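Local coordinates for penicillin-binding protein PbpB (Mycobacterium tuberculosis, PDB 6KGU), which builds cross-linked peptidoglycan from lipid intermediates for the mycobacterial cell wall and is acylated by beta-lactam antibiotics such as aztreonam, at residues P267-V270 with N271-V274; Y315-T318 with G319-K323; S325-G328 with T329-S333. All blocks are in the same frame, centred on the assembly; numbering follows the deposited sequence.

How the contacts relate
Three local contacts, each closed between adjoining segments of the transpeptidase domain, show how short helical turns assemble an active site. They follow one another in series, with none nested or crossing. Contact 1 forms the turn that leads into helix 272-281, contact 2 opens helix 317-323, and contact 3 opens helix 326-336. In space they adjoin. F321 of contact 2 packs on the backbone of K272 in contact 1, while T329 of contact 3 lies against the stem of the same lysine. Contacts 2 and 3 are joined by a probable hydrogen bond from S325 N to V320 O. Contacts 1 and 3 also share the aztreonam-derived acyl group, bonded covalently in contact 1 and hydrogen-bonded in contact 3.

Contact 1. Residues P267-V270 with N271-V274; sequences PGSV and NKIV. With AZR (2-({[(1Z)-1-(2-amino-1,3-thiazol-4-yl)-2-oxo-2-{[(2S,3S)-1-oxo-3-(sulfoamino)butan-2-yl]amino}ethylidene]amino}oxy)-2-methylpropanoic acid), chain B.
S269 and K272 meet one turn apart as the serine and lysine of the SxxK motif of penicillin-binding transpeptidases, where the chain enters helix 272-281. The covalent link is that of the acyl-enzyme: S269 OG is bonded to C20 of opened aztreonam at 1.5 Å, consistent with the role assigned to this serine from its relatives. Hydrogen bonding supports the ester, for S269 N donates to the acyl oxygen AZR O9 at 2.7 Å, as expected of an oxyanion-hole amide in this family. G268, at a positive phi of 58°, carries bare backbone past that oxygen. Two further bonds wind the turn with the three-residue spacing of a 3-10 helix, from N271 N to G268 O (3.0 Å) and from K272 N to S269 O (2.9 Å).

Packing surrounds the turn. P267 CG lies alongside N271 CB at 3.9 Å, while N271 ND2 is hydrogen-bonded to L380 O. The K272 chain, fully extended beyond CG, runs its stem past S269 O, and NZ is held by hydrogen bonds to S324 OG and N326 OD1. Its last methylene, CE, lies 3.3 Å from the acylated S269 OG.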
# COMPACT_ATOMS: atom_id res chain seq x y z
N PRO A 267 -11.07 3.55 2.91
CA PRO A 267 -10.28 3.98 1.75
C PRO A 267 -10.85 5.18 0.99
O PRO A 267 -10.10 5.89 0.33
CB PRO A 267 -10.29 2.73 0.87
CG PRO A 267 -11.62 2.08 1.19
CD PRO A 267 -11.77 2.28 2.67
N GLY A 268 -12.16 5.38 1.02
CA GLY A 268 -12.71 6.34 0.08
C GLY A 268 -12.38 5.94 -1.35
O GLY A 268 -12.35 4.75 -1.69
N SER A 269 -12.06 6.94 -2.18
CA SER A 269 -12.10 6.76 -3.64
C SER A 269 -11.02 5.84 -4.21
O SER A 269 -11.13 5.43 -5.38
CB SER A 269 -12.00 8.12 -4.34
OG SER A 269 -13.21 8.85 -4.17
N VAL A 270 -9.96 5.52 -3.45
CA VAL A 270 -9.02 4.55 -4.01
C VAL A 270 -9.69 3.21 -4.20
O VAL A 270 -9.26 2.41 -5.04
CB VAL A 270 -7.73 4.37 -3.18
CG1 VAL A 270 -6.83 5.57 -3.36
CG2 VAL A 270 -8.05 4.08 -1.69
N ASN A 271 -10.78 2.96 -3.47
CA ASN A 271 -11.52 1.72 -3.66
C ASN A 271 -12.22 1.65 -5.01
O ASN A 271 -12.72 0.57 -5.37
CB ASN A 271 -12.55 1.54 -2.54
CG ASN A 271 -12.90 0.09 -2.33
OD1 ASN A 271 -12.00 -0.75 -2.23
ND2 ASN A 271 -14.19 -0.24 -2.32
N LYS A 272 -12.30 2.75 -5.76
CA LYS A 272 -13.05 2.73 -7.01
C LYS A 272 -12.43 1.81 -8.04
O LYS A 272 -13.10 1.43 -9.01
CB LYS A 272 -13.19 4.15 -7.57
CG LYS A 272 -14.14 5.03 -6.71
CD LYS A 272 -14.35 6.41 -7.32
CE LYS A 272 -15.15 7.33 -6.40
NZ LYS A 272 -15.32 8.71 -6.99
N ILE A 273 -11.17 1.39 -7.84
CA ILE A 273 -10.59 0.37 -8.70
C ILE A 273 -11.48 -0.87 -8.78
O ILE A 273 -11.56 -1.52 -9.83
CB ILE A 273 -9.17 0.02 -8.22
CG1 ILE A 273 -8.47 -0.87 -9.24
CG2 ILE A 273 -9.21 -0.66 -6.83
CD1 ILE A 273 -7.05 -1.24 -8.86
N VAL A 274 -12.21 -1.19 -7.70
CA VAL A 274 -13.04 -2.39 -7.73
C VAL A 274 -14.21 -2.21 -8.69
O VAL A 274 -14.47 -3.07 -9.54
CB VAL A 274 -13.51 -2.77 -6.32
CG1 VAL A 274 -14.36 -4.02 -6.36
CG2 VAL A 274 -12.27 -3.02 -5.40
C7 AZR B . -14.05 13.37 -3.86
S8 AZR B . -15.74 7.59 2.11
O9 AZR B . -12.15 9.63 -2.25
O10 AZR B . -16.60 11.06 -1.66
O11 AZR B . -15.51 13.42 0.11
N12 AZR B . -12.39 11.70 -4.63
N13 AZR B . -14.33 11.17 -1.51
N14 AZR B . -15.58 12.37 1.07
N15 AZR B . -15.48 10.09 2.72
N16 AZR B . -15.31 8.63 4.55
S17 AZR B . -10.91 12.26 -4.87
C18 AZR B . -13.21 12.16 -3.49
C19 AZR B . -14.03 10.99 -2.92
C20 AZR B . -13.09 9.76 -2.99
C21 AZR B . -15.57 11.13 -0.99
C22 AZR B . -15.61 11.23 0.49
C23 AZR B . -15.42 14.70 0.70
C24 AZR B . -15.65 10.01 1.34
C25 AZR B . -15.81 8.76 0.84
C26 AZR B . -15.49 8.89 3.25
C27 AZR B . -14.04 14.78 1.34
C28 AZR B . -15.60 15.78 -0.36
C29 AZR B . -16.52 14.82 1.75
O30 AZR B . -17.49 14.10 1.78
O31 AZR B . -16.32 15.80 2.58
O32 AZR B . -11.01 13.59 -5.33
O33 AZR B . -10.35 11.46 -6.09
O34 AZR B . -10.12 11.91 -3.75

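Contact 2. Residues Y315-T318 with G319-K323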
# COMPACT_ATOMS: atom_id res chain seq x y z
N TYR A 315 -19.76 12.95 -18.64
CA TYR A 315 -18.52 12.27 -18.32
C TYR A 315 -18.46 10.94 -19.06
O TYR A 315 -19.45 10.22 -19.14
CB TYR A 315 -18.40 12.03 -16.81
CG TYR A 315 -18.41 13.29 -15.96
CD1 TYR A 315 -17.77 14.45 -16.39
CD2 TYR A 315 -19.07 13.32 -14.74
CE1 TYR A 315 -17.80 15.61 -15.62
CE2 TYR A 315 -19.11 14.47 -13.97
CZ TYR A 315 -18.47 15.61 -14.41
OH TYR A 315 -18.51 16.75 -13.64
N THR A 316 -17.30 10.62 -19.59
CA THR A 316 -17.08 9.25 -20.02
C THR A 316 -16.87 8.36 -18.80
O THR A 316 -16.66 8.84 -17.68
CB THR A 316 -15.86 9.13 -20.94
OG1 THR A 316 -14.70 9.60 -20.24
CG2 THR A 316 -16.07 9.94 -22.24
N THR A 317 -16.91 7.05 -19.03
CA THR A 317 -16.51 6.11 -17.99
C THR A 317 -15.11 6.43 -17.49
O THR A 317 -14.85 6.49 -16.28
CB THR A 317 -16.62 4.69 -18.54
OG1 THR A 317 -18.00 4.40 -18.76
CG2 THR A 317 -16.02 3.68 -17.59
N THR A 318 -14.19 6.68 -18.42
CA THR A 318 -12.85 7.14 -18.05
C THR A 318 -12.91 8.37 -17.15
O THR A 318 -12.29 8.41 -16.08
CB THR A 318 -12.04 7.41 -19.32
OG1 THR A 318 -11.75 6.16 -19.96
CG2 THR A 318 -10.72 8.13 -19.01
N GLY A 319 -13.72 9.36 -17.53
CA GLY A 319 -13.83 10.57 -16.73
C GLY A 319 -14.45 10.35 -15.36
O GLY A 319 -14.15 11.09 -14.42
N VAL A 320 -15.34 9.37 -15.23
CA VAL A 320 -15.94 9.09 -13.93
C VAL A 320 -14.86 8.75 -12.92
O VAL A 320 -14.85 9.26 -11.79
CB VAL A 320 -16.98 7.96 -14.04
CG1 VAL A 320 -17.23 7.33 -12.66
CG2 VAL A 320 -18.27 8.49 -14.64
N PHE A 321 -13.93 7.90 -13.31
CA PHE A 321 -12.82 7.57 -12.42
C PHE A 321 -11.72 8.63 -12.45
O PHE A 321 -11.12 8.91 -11.40
CB PHE A 321 -12.31 6.17 -12.78
CG PHE A 321 -13.39 5.13 -12.65
CD1 PHE A 321 -13.89 4.80 -11.39
CD2 PHE A 321 -13.97 4.54 -13.77
CE1 PHE A 321 -14.92 3.85 -11.24
CE2 PHE A 321 -14.99 3.59 -13.63
CZ PHE A 321 -15.46 3.25 -12.35
N GLY A 322 -11.51 9.29 -13.59
CA GLY A 322 -10.49 10.33 -13.65
C GLY A 322 -10.85 11.56 -12.82
O GLY A 322 -9.97 12.16 -12.19
N LYS A 323 -12.13 11.93 -12.78
CA LYS A 323 -12.61 13.05 -11.98
C LYS A 323 -13.14 12.62 -10.61
O LYS A 323 -13.37 13.48 -9.76
CB LYS A 323 -13.71 13.83 -12.71
CG LYS A 323 -13.19 14.59 -13.95
CD LYS A 323 -14.14 15.67 -14.44
CE LYS A 323 -13.64 16.29 -15.75
NZ LYS A 323 -12.33 17.01 -15.60
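T316 is the N-cap of helix 317-323, and its side chain meets the amide of G319, a plain case of a side chain supplying the acceptor that a first-turn amide would otherwise lack from the helix. With chi1 at 59°, T316 OG1 lies between its own backbone N and carbonyl carbon and accepts from G319 N at 2.9 Å, with an N-H...O angle of 157°. The same hydroxyl is also hydrogen-bonded to V558 O, near the C-terminal end of the chain. Backbone bonds continue the helix: V320 N donates to T316 O and G322 N to T318 O, both at 2.8 Å, whereas the link from F321 N to T317 O is weak.

Apolar contacts flank this core. Y315 CB rests 4.2 Å from V320 CG2, and the tyrosine crosses K323 at about a right angle, its CE1 lying 3.8 Å from K323 CD. Beyond CD the lysine bends at chi4, and its NZ bonds to the carbonyls of Q459 and Y457. T317 and F321 run side by side, with T317 CG2 4.1 Å from F321 CE2, while V320 CG1 sits over the centre of one face of the phenyl ring.

The chemistry thus divides by position: the T316 hydroxyl and carbonyl take the amides of G319 and V320, while hydrocarbon from V320 and F321 packs on T329 of the next helix.

Contact 3. Residues S325-G328 with T329-S333; sequences SNVG and TLMLS. With AZR (2-({[(1Z)-1-(2-amino-1,3-thiazol-4-yl)-2-oxo-2-{[(2S,3S)-1-oxo-3-(sulfoamino)butan-2-yl]amino}ethylidene]amino}oxy)-2-methylpropanoic acid), chain B.
T329 OG1, anti to its own carbonyl carbon (chi1 -65°), lies beside the backbone N and donates to S325 O at 2.8 Å, an oxygen to which the helix already brings the T329 amide. That N donates at 3.0 Å, and the two donors approach from opposite faces of the carbonyl plane; two bonds therefore grip the S325 oxygen one turn earlier. In S325, a chi1 of 170° sets OG opposite its backbone N, where it caps helix 326-336 by accepting a well-aligned bond from G328 N at 2.8 Å. The carboxylate of D306 spans this helix start, one oxygen bonded to S325 OG and the other to V327 N.

Main-chain bonds carry the helix onward, from L330 N to N326 O, from M331 N to V327 O and from L332 N to G328 O. T329 O is doubly used as well, accepting from S333 N and, above its carbonyl plane, from S333 OG at 2.8 Å.

N326 reaches from the first turn of the helix to the ligand. Its ND2 donates almost straight (175°) to the amide oxygen AZR O10 at a short 2.5 Å; with OD1 taken by K272, both ends of the carboxamide are engaged and its rotation is fixed. With S324 just before the cap, this asparagine is consistent with the SxN motif, the second active-site motif of penicillin-binding transpeptidases, placed here at a capped helix start beside the acylated serine.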
# COMPACT_ATOMS: atom_id res chain seq x y z
N SER A 325 -16.12 10.92 -9.79
CA SER A 325 -17.56 11.11 -9.56
C SER A 325 -18.09 9.94 -8.76
O SER A 325 -18.07 8.79 -9.23
CB SER A 325 -18.30 11.26 -10.89
OG SER A 325 -19.71 11.23 -10.69
N ASN A 326 -18.51 10.20 -7.51
CA ASN A 326 -19.20 9.19 -6.71
C ASN A 326 -20.50 8.76 -7.38
O ASN A 326 -20.83 7.57 -7.41
CB ASN A 326 -19.52 9.70 -5.30
CG ASN A 326 -18.28 9.90 -4.42
OD1 ASN A 326 -17.18 9.45 -4.74
ND2 ASN A 326 -18.47 10.57 -3.29
N VAL A 327 -21.26 9.73 -7.90
CA VAL A 327 -22.52 9.42 -8.56
C VAL A 327 -22.28 8.54 -9.79
O VAL A 327 -22.97 7.53 -9.99
CB VAL A 327 -23.26 10.71 -8.94
CG1 VAL A 327 -24.46 10.41 -9.83
CG2 VAL A 327 -23.70 11.47 -7.66
N GLY A 328 -21.31 8.91 -10.62
CA GLY A 328 -20.99 8.07 -11.77
C GLY A 328 -20.55 6.68 -11.35
O GLY A 328 -20.90 5.68 -11.99
N THR A 329 -19.79 6.59 -10.26
CA THR A 329 -19.34 5.28 -9.79
C THR A 329 -20.52 4.41 -9.39
O THR A 329 -20.58 3.22 -9.73
CB THR A 329 -18.36 5.46 -8.63
OG1 THR A 329 -17.18 6.13 -9.11
CG2 THR A 329 -17.96 4.09 -8.04
N LEU A 330 -21.50 5.00 -8.70
CA LEU A 330 -22.64 4.21 -8.23
C LEU A 330 -23.58 3.84 -9.38
O LEU A 330 -24.15 2.75 -9.37
CB LEU A 330 -23.39 4.95 -7.13
CG LEU A 330 -22.60 5.02 -5.82
CD1 LEU A 330 -23.32 5.90 -4.81
CD2 LEU A 330 -22.38 3.64 -5.26
N MET A 331 -23.76 4.73 -10.36
CA MET A 331 -24.56 4.38 -11.52
C MET A 331 -23.97 3.18 -12.25
O MET A 331 -24.69 2.24 -12.60
CB MET A 331 -24.67 5.59 -12.46
CG MET A 331 -25.45 6.72 -11.83
SD MET A 331 -25.71 8.07 -12.96
CE MET A 331 -26.40 7.20 -14.35
N LEU A 332 -22.65 3.19 -12.47
CA LEU A 332 -21.97 2.06 -13.09
C LEU A 332 -22.01 0.83 -12.19
O LEU A 332 -22.15 -0.29 -12.68
CB LEU A 332 -20.51 2.40 -13.41
CG LEU A 332 -20.24 3.44 -14.50
CD1 LEU A 332 -18.76 3.88 -14.45
CD2 LEU A 332 -20.64 2.89 -15.89
N SER A 333 -21.83 1.03 -10.88
CA SER A 333 -21.93 -0.10 -9.96
C SER A 333 -23.33 -0.73 -10.00
O SER A 333 -23.46 -1.95 -9.80
CB SER A 333 -21.59 0.35 -8.53
OG SER A 333 -20.25 0.81 -8.44
C7 AZR B . -14.05 13.37 -3.86
S8 AZR B . -15.74 7.59 2.11
O9 AZR B . -12.15 9.63 -2.25
O10 AZR B . -16.60 11.06 -1.66
O11 AZR B . -15.51 13.42 0.11
N12 AZR B . -12.39 11.70 -4.63
N13 AZR B . -14.33 11.17 -1.51
N14 AZR B . -15.58 12.37 1.07
N15 AZR B . -15.48 10.09 2.72
N16 AZR B . -15.31 8.63 4.55
S17 AZR B . -10.91 12.26 -4.87
C18 AZR B . -13.21 12.16 -3.49
C19 AZR B . -14.03 10.99 -2.92
C20 AZR B . -13.09 9.76 -2.99
C21 AZR B . -15.57 11.13 -0.99
C22 AZR B . -15.61 11.23 0.49
C23 AZR B . -15.42 14.70 0.70
C24 AZR B . -15.65 10.01 1.34
C25 AZR B . -15.81 8.76 0.84
C26 AZR B . -15.49 8.89 3.25
C27 AZR B . -14.04 14.78 1.34
C28 AZR B . -15.60 15.78 -0.36
C29 AZR B . -16.52 14.82 1.75
O30 AZR B . -17.49 14.10 1.78
O31 AZR B . -16.32 15.80 2.58
O32 AZR B . -11.01 13.59 -5.33
O33 AZR B . -10.35 11.46 -6.09
O34 AZR B . -10.12 11.91 -3.75